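Local coordinates for ICChI, a glycosylated chitinase (Ipomoea carnea, PDB 6IDN), which hydrolyses chitin and also shows lysozyme activity, as a glycosylated plant enzyme of glycosyl hydrolase family 18, at residues Ile122-Asp135 and Ala155-Glu169. Residues are numbered along the deposited sequence; the frame is centred on the assembly and turned at random. Where two conformers were deposited one is given.
Sequences IDFDIEDGSNDYYD and AAAPACEFPDYYLRE. With NAG (2-acetamido-2-deoxy-beta-D-glucopyranose), chain C.
F124 sits between A155, on the neighbouring strand, and A157, just past its end: its N gives a hydrogen bond to A155 O (2.7 Å) and its O accepts one from A157 N (3.0 Å). A third bond, A155 N to I122 O, is the straightest, with 162° at the hydrogen. The bridges D123-A155 and F124-A156 fix the parallel register and the alternation of faces. D123 turns to the side of A155, where its OD2 is held by S77 and Y6; F124 turns to the other, against helix 134-148. There the packing is close: L167 CD2 lies 3.9 Å from both F124 CB and I126 CG1, and a face of the Y134 ring receives I126 CG1.

Beyond the strand ends Y166 carries the contact. With CG anti to its carbonyl carbon (chi1 -62°), the ring lays one face over the E127-D128 peptide, its opposite face is met by Y165 CD2, and G129 O reaches its edge 3.1 Å from CE1. Water 2 joins its OH to G129 N. Replaced by alanine, Y166 would probably leave the E127-D128 peptide without its aromatic cover and G129 N without this water-borne link. N131 CB stands over the Y165 ring, 3.8 Å from the centroid, a CH-pi contact.

The far end is looser and wetter. The D135 and E169 carboxylates stay 4.0 Å apart (OD2 to OE1). Water 4 donates to D135 OD1 and to E169 OE1, and probably eases the repulsion between the two carboxylates; water 3 donates to E169 OE1 and lies very close to N131 O. Parallel strands 121-126 and 153-156, joined through helix 134-148, form a beta-alpha-beta crossover, the repeating element of the TIM barrel; D123, D125 and E127 match the DxDxE signature of family 18 chitinases.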
loop_
_atom_site.group_PDB
_atom_site.type_symbol
_atom_site.label_atom_id
_atom_site.label_comp_id
_atom_site.label_asym_id
_atom_site.label_seq_id
_atom_site.Cartn_x
_atom_site.Cartn_y
_atom_site.Cartn_z
ATOM N N ILE A 122 -4.487 -2.666 6.342
ATOM C CA ILE A 122 -5.195 -1.985 5.268
ATOM C C ILE A 122 -4.304 -0.874 4.749
ATOM O O ILE A 122 -3.819 -0.043 5.534
ATOM C CB ILE A 122 -6.537 -1.414 5.760
ATOM C CG1 ILE A 122 -7.406 -2.555 6.323
ATOM C CG2 ILE A 122 -7.246 -0.651 4.622
ATOM C CD1 ILE A 122 -7.760 -3.629 5.302
ATOM N N ASP A 123 -4.086 -0.864 3.437
ATOM C CA ASP A 123 -3.316 0.170 2.748
ATOM C C ASP A 123 -4.294 1.129 2.079
ATOM O O ASP A 123 -5.222 0.691 1.393
ATOM C CB ASP A 123 -2.396 -0.467 1.705
ATOM C CG ASP A 123 -1.689 0.550 0.826
ATOM O OD1 ASP A 123 -0.960 1.398 1.378
ATOM O OD2 ASP A 123 -1.836 0.464 -0.414
ATOM N N PHE A 124 -4.090 2.434 2.279
ATOM C CA PHE A 124 -4.997 3.464 1.755
ATOM C C PHE A 124 -4.363 4.047 0.493
ATOM O O PHE A 124 -3.567 4.980 0.570
ATOM C CB PHE A 124 -5.213 4.586 2.771
ATOM C CG PHE A 124 -6.093 4.245 3.947
ATOM C CD1 PHE A 124 -5.877 3.115 4.731
ATOM C CD2 PHE A 124 -7.104 5.127 4.317
ATOM C CE1 PHE A 124 -6.680 2.855 5.827
ATOM C CE2 PHE A 124 -7.909 4.886 5.431
ATOM C CZ PHE A 124 -7.713 3.743 6.180
ATOM N N ASP A 125 -4.723 3.504 -0.671
ATOM C CA ASP A 125 -4.200 4.007 -1.947
ATOM C C ASP A 125 -5.271 4.845 -2.640
ATOM O O ASP A 125 -5.736 4.547 -3.729
ATOM C CB ASP A 125 -3.721 2.850 -2.829
ATOM C CG ASP A 125 -2.924 3.324 -4.039
ATOM O OD1 ASP A 125 -2.552 4.515 -4.090
ATOM O OD2 ASP A 125 -2.677 2.512 -4.963
ATOM N N ILE A 126 -5.674 5.905 -1.949
ATOM C CA ILE A 126 -6.789 6.746 -2.380
ATOM C C ILE A 126 -6.271 7.734 -3.424
ATOM O O ILE A 126 -5.512 8.646 -3.101
ATOM C CB ILE A 126 -7.420 7.473 -1.183
ATOM C CG1 ILE A 126 -7.786 6.475 -0.071
ATOM C CG2 ILE A 126 -8.653 8.274 -1.617
ATOM C CD1 ILE A 126 -8.575 5.241 -0.563
ATOM N N GLU A 127 -6.685 7.553 -4.680
ATOM C CA GLU A 127 -6.214 8.368 -5.793
ATOM C C GLU A 127 -7.315 9.137 -6.501
ATOM O O GLU A 127 -7.013 9.909 -7.423
ATOM C CB GLU A 127 -5.510 7.502 -6.845
ATOM C CG GLU A 127 -4.325 6.713 -6.365
ATOM C CD GLU A 127 -3.712 5.902 -7.488
ATOM O OE1 GLU A 127 -3.584 6.441 -8.611
ATOM O OE2 GLU A 127 -3.364 4.728 -7.257
ATOM N N ASP A 128 -8.574 8.927 -6.140
ATOM C CA ASP A 128 -9.653 9.661 -6.785
ATOM C C ASP A 128 -10.862 9.638 -5.865
ATOM O O ASP A 128 -10.876 8.953 -4.843
ATOM C CB ASP A 128 -9.976 9.105 -8.186
ATOM C CG ASP A 128 -10.700 7.771 -8.150
ATOM O OD1 ASP A 128 -10.109 6.807 -7.642
ATOM O OD2 ASP A 128 -11.846 7.673 -8.654
ATOM N N GLY A 129 -11.875 10.419 -6.242
ATOM C CA GLY A 129 -13.076 10.537 -5.439
ATOM C C GLY A 129 -12.899 11.495 -4.276
ATOM O O GLY A 129 -11.824 12.053 -4.032
ATOM N N SER A 130 -13.987 11.675 -3.529
ATOM C CA SER A 130 -13.966 12.584 -2.392
ATOM C C SER A 130 -12.902 12.164 -1.387
ATOM O O SER A 130 -12.682 10.974 -1.143
ATOM C CB SER A 130 -15.334 12.618 -1.707
ATOM O OG SER A 130 -15.256 13.344 -0.494
ATOM N N ASN A 131 -12.251 13.155 -0.784
ATOM C CA ASN A 131 -11.226 12.902 0.217
ATOM C C ASN A 131 -11.783 12.731 1.625
ATOM O O ASN A 131 -11.010 12.451 2.545
ATOM C CB ASN A 131 -10.235 14.056 0.239
ATOM C CG ASN A 131 -10.825 15.284 0.881
ATOM O OD1 ASN A 131 -11.914 15.721 0.511
ATOM N ND2 ASN A 131 -10.139 15.816 1.892
ATOM N N ASP A 132 -13.084 12.884 1.823
ATOM C CA ASP A 132 -13.666 12.978 3.158
ATOM C C ASP A 132 -13.763 11.624 3.858
ATOM O O ASP A 132 -14.040 10.587 3.243
ATOM C CB ASP A 132 -15.071 13.604 3.089
ATOM C CG ASP A 132 -15.041 15.098 2.866
ATOM O OD1 ASP A 132 -13.952 15.695 3.013
ATOM O OD2 ASP A 132 -16.112 15.682 2.563
ATOM N N TYR A 133 -13.564 11.657 5.177
ATOM C CA TYR A 133 -13.835 10.570 6.139
ATOM C C TYR A 133 -12.820 9.433 6.115
ATOM O O TYR A 133 -13.016 8.446 6.841
ATOM C CB TYR A 133 -15.247 9.993 5.968
ATOM C CG TYR A 133 -16.298 11.067 5.974
ATOM C CD1 TYR A 133 -16.520 11.835 7.107
ATOM C CD2 TYR A 133 -17.052 11.322 4.848
ATOM C CE1 TYR A 133 -17.457 12.832 7.112
ATOM C CE2 TYR A 133 -17.986 12.317 4.837
ATOM C CZ TYR A 133 -18.204 13.064 5.975
ATOM O OH TYR A 133 -19.155 14.070 5.963
ATOM N N TYR A 134 -11.722 9.537 5.358
ATOM C CA TYR A 134 -10.680 8.517 5.467
ATOM C C TYR A 134 -9.968 8.593 6.813
ATOM O O TYR A 134 -9.444 7.573 7.298
ATOM C CB TYR A 134 -9.693 8.660 4.300
ATOM C CG TYR A 134 -10.308 8.167 3.009
ATOM C CD1 TYR A 134 -10.573 6.820 2.832
ATOM C CD2 TYR A 134 -10.643 9.049 1.988
ATOM C CE1 TYR A 134 -11.158 6.351 1.662
ATOM C CE2 TYR A 134 -11.236 8.586 0.815
ATOM C CZ TYR A 134 -11.482 7.243 0.656
ATOM O OH TYR A 134 -12.065 6.788 -0.503
ATOM N N ASP A 135 -9.933 9.779 7.434
ATOM C CA ASP A 135 -9.461 9.860 8.814
ATOM C C ASP A 135 -10.336 9.023 9.743
ATOM O O ASP A 135 -9.824 8.294 10.604
ATOM C CB ASP A 135 -9.385 11.324 9.298
ATOM C CG ASP A 135 -10.652 12.154 9.054
ATOM O OD1 ASP A 135 -11.574 11.748 8.319
ATOM O OD2 ASP A 135 -10.696 13.289 9.606
ATOM N N ALA A 155 -1.619 1.637 6.527
ATOM C CA ALA A 155 -0.623 2.163 5.610
ATOM C C ALA A 155 -1.310 3.133 4.662
ATOM O O ALA A 155 -2.491 2.975 4.349
ATOM C CB ALA A 155 0.076 1.030 4.823
ATOM N N ALA A 156 -0.564 4.151 4.217
ATOM C CA ALA A 156 -1.086 5.137 3.269
ATOM C C ALA A 156 -0.115 5.327 2.118
ATOM O O ALA A 156 1.103 5.288 2.314
ATOM C CB ALA A 156 -1.327 6.504 3.938
ATOM N N ALA A 157 -0.662 5.629 0.932
ATOM C CA ALA A 157 0.124 5.773 -0.294
ATOM C C ALA A 157 -0.156 7.112 -0.973
ATOM O O ALA A 157 -0.689 7.161 -2.090
ATOM C CB ALA A 157 -0.161 4.610 -1.256
ATOM N N PRO A 158 0.215 8.217 -0.337
ATOM C CA PRO A 158 0.022 9.524 -0.976
ATOM C C PRO A 158 1.005 9.730 -2.119
ATOM O O PRO A 158 2.060 9.109 -2.190
ATOM C CB PRO A 158 0.300 10.515 0.157
ATOM C CG PRO A 158 1.380 9.813 0.982
ATOM C CD PRO A 158 0.971 8.328 0.928
ATOM N N ALA A 159 0.659 10.666 -3.003
ATOM C CA ALA A 159 1.617 11.126 -3.996
ATOM C C ALA A 159 2.554 12.148 -3.358
ATOM O O ALA A 159 2.318 12.641 -2.253
ATOM C CB ALA A 159 0.888 11.714 -5.204
ATOM N N CYS A 160 3.646 12.482 -4.057
ATOM C CA CYS A 160 4.715 13.192 -3.364
ATOM C C CYS A 160 4.454 14.677 -3.136
ATOM O O CYS A 160 5.166 15.277 -2.328
ATOM C CB CYS A 160 6.060 13.023 -4.086
ATOM S SG CYS A 160 6.143 13.410 -5.876
ATOM N N GLU A 161 3.488 15.300 -3.821
ATOM C CA GLU A 161 3.258 16.735 -3.633
ATOM C C GLU A 161 2.506 16.929 -2.322
ATOM O O GLU A 161 1.367 16.478 -2.175
ATOM C CB GLU A 161 2.502 17.339 -4.817
ATOM C CG GLU A 161 2.638 18.845 -4.923
ATOM C CD GLU A 161 2.265 19.388 -6.285
ATOM O OE1 GLU A 161 1.848 18.604 -7.170
ATOM O OE2 GLU A 161 2.377 20.618 -6.459
ATOM N N PHE A 162 3.157 17.562 -1.357
ATOM C CA PHE A 162 2.654 17.712 -0.002
ATOM C C PHE A 162 1.922 19.042 0.148
ATOM O O PHE A 162 2.407 20.078 -0.328
ATOM C CB PHE A 162 3.819 17.646 0.993
ATOM C CG PHE A 162 3.400 17.720 2.438
ATOM C CD1 PHE A 162 3.183 18.952 3.041
ATOM C CD2 PHE A 162 3.218 16.569 3.183
ATOM C CE1 PHE A 162 2.795 19.039 4.372
ATOM C CE2 PHE A 162 2.835 16.639 4.512
ATOM C CZ PHE A 162 2.621 17.882 5.109
ATOM N N PRO A 163 0.748 19.066 0.801
ATOM C CA PRO A 163 0.021 17.926 1.362
ATOM C C PRO A 163 -0.816 17.226 0.297
ATOM O O PRO A 163 -1.216 17.882 -0.669
ATOM C CB PRO A 163 -0.861 18.576 2.431
ATOM C CG PRO A 163 -1.129 19.946 1.900
ATOM C CD PRO A 163 0.106 20.357 1.132
ATOM N N ASP A 164 -1.045 15.922 0.464
ATOM C CA ASP A 164 -1.822 15.141 -0.489
ATOM C C ASP A 164 -3.310 15.393 -0.278
ATOM O O ASP A 164 -3.822 15.230 0.832
ATOM C CB ASP A 164 -1.501 13.654 -0.312
ATOM C CG ASP A 164 -2.203 12.791 -1.318
ATOM O OD1 ASP A 164 -1.645 12.587 -2.416
ATOM O OD2 ASP A 164 -3.326 12.335 -1.027
ATOM N N TYR A 165 -4.013 15.800 -1.344
ATOM C CA TYR A 165 -5.438 16.104 -1.217
ATOM C C TYR A 165 -6.202 14.938 -0.609
ATOM O O TYR A 165 -7.015 15.120 0.305
ATOM C CB TYR A 165 -6.054 16.459 -2.576
ATOM C CG TYR A 165 -7.579 16.318 -2.601
ATOM C CD1 TYR A 165 -8.399 17.251 -1.972
ATOM C CD2 TYR A 165 -8.196 15.250 -3.245
ATOM C CE1 TYR A 165 -9.791 17.120 -1.983
ATOM C CE2 TYR A 165 -9.591 15.117 -3.263
ATOM C CZ TYR A 165 -10.381 16.051 -2.629
ATOM O OH TYR A 165 -11.767 15.918 -2.654
ATOM N N TYR A 166 -5.965 13.726 -1.122
ATOM C CA TYR A 166 -6.823 12.607 -0.753
ATOM C C TYR A 166 -6.535 12.114 0.644
ATOM O O TYR A 166 -7.454 11.680 1.348
ATOM C CB TYR A 166 -6.664 11.456 -1.745
ATOM C CG TYR A 166 -7.078 11.856 -3.131
ATOM C CD1 TYR A 166 -8.415 11.873 -3.504
ATOM C CD2 TYR A 166 -6.130 12.249 -4.056
ATOM C CE1 TYR A 166 -8.784 12.275 -4.785
ATOM C CE2 TYR A 166 -6.486 12.647 -5.323
ATOM C CZ TYR A 166 -7.812 12.654 -5.686
ATOM O OH TYR A 166 -8.142 13.050 -6.968
ATOM N N LEU A 167 -5.267 12.164 1.059
ATOM C CA LEU A 167 -4.835 11.472 2.260
ATOM C C LEU A 167 -4.320 12.382 3.357
ATOM O O LEU A 167 -3.900 11.871 4.405
ATOM C CB LEU A 167 -3.755 10.435 1.915
ATOM C CG LEU A 167 -4.292 9.259 1.112
ATOM C CD1 LEU A 167 -3.149 8.439 0.540
ATOM C CD2 LEU A 167 -5.181 8.407 2.020
ATOM N N ARG A 168 -4.330 13.705 3.177
ATOM C CA ARG A 168 -3.730 14.543 4.215
ATOM C C ARG A 168 -4.453 14.374 5.543
ATOM O O ARG A 168 -3.807 14.275 6.587
ATOM C CB ARG A 168 -3.687 16.012 3.785
ATOM C CG ARG A 168 -4.995 16.681 3.665
ATOM C CD ARG A 168 -4.831 18.073 3.066
ATOM N NE ARG A 168 -4.175 18.993 3.989
ATOM C CZ ARG A 168 -3.980 20.284 3.742
ATOM N NH1 ARG A 168 -4.371 20.819 2.584
ATOM N NH2 ARG A 168 -3.378 21.047 4.647
ATOM N N GLU A 169 -5.785 14.266 5.525
ATOM C CA GLU A 169 -6.529 14.143 6.779
ATOM C C GLU A 169 -6.277 12.795 7.430
ATOM O O GLU A 169 -6.126 12.704 8.654
ATOM C CB GLU A 169 -8.027 14.327 6.542
ATOM C CG GLU A 169 -8.456 15.746 6.211
ATOM C CD GLU A 169 -9.956 15.859 6.015
ATOM O OE1 GLU A 169 -10.622 14.807 5.901
ATOM O OE2 GLU A 169 -10.488 16.992 5.973
HETATM C C1 NAG C . -3.075 18.637 10.698
HETATM C C2 NAG C . -2.862 19.711 9.632
HETATM C C3 NAG C . -2.541 21.058 10.290
HETATM C C4 NAG C . -3.596 21.392 11.339
HETATM C C5 NAG C . -3.739 20.238 12.325
HETATM C C6 NAG C . -4.842 20.439 13.339
HETATM C C7 NAG C . -2.028 19.019 7.425
HETATM C C8 NAG C . -0.824 18.615 6.626
HETATM N N2 NAG C . -1.807 19.310 8.713
HETATM O O3 NAG C . -2.509 22.093 9.306
HETATM O O4 NAG C . -3.225 22.572 12.044
HETATM O O5 NAG C . -4.080 19.051 11.598
HETATM O O6 NAG C . -4.950 19.326 14.217
HETATM O O7 NAG C . -3.143 19.104 6.922
HETATM O O HOH W 1 -3.150 10.538 -3.474
HETATM O O HOH W 2 -10.820 12.678 -7.952
HETATM O O HOH W 3 -10.276 12.186 4.920
HETATM O O HOH W 4 -12.896 13.901 6.920
#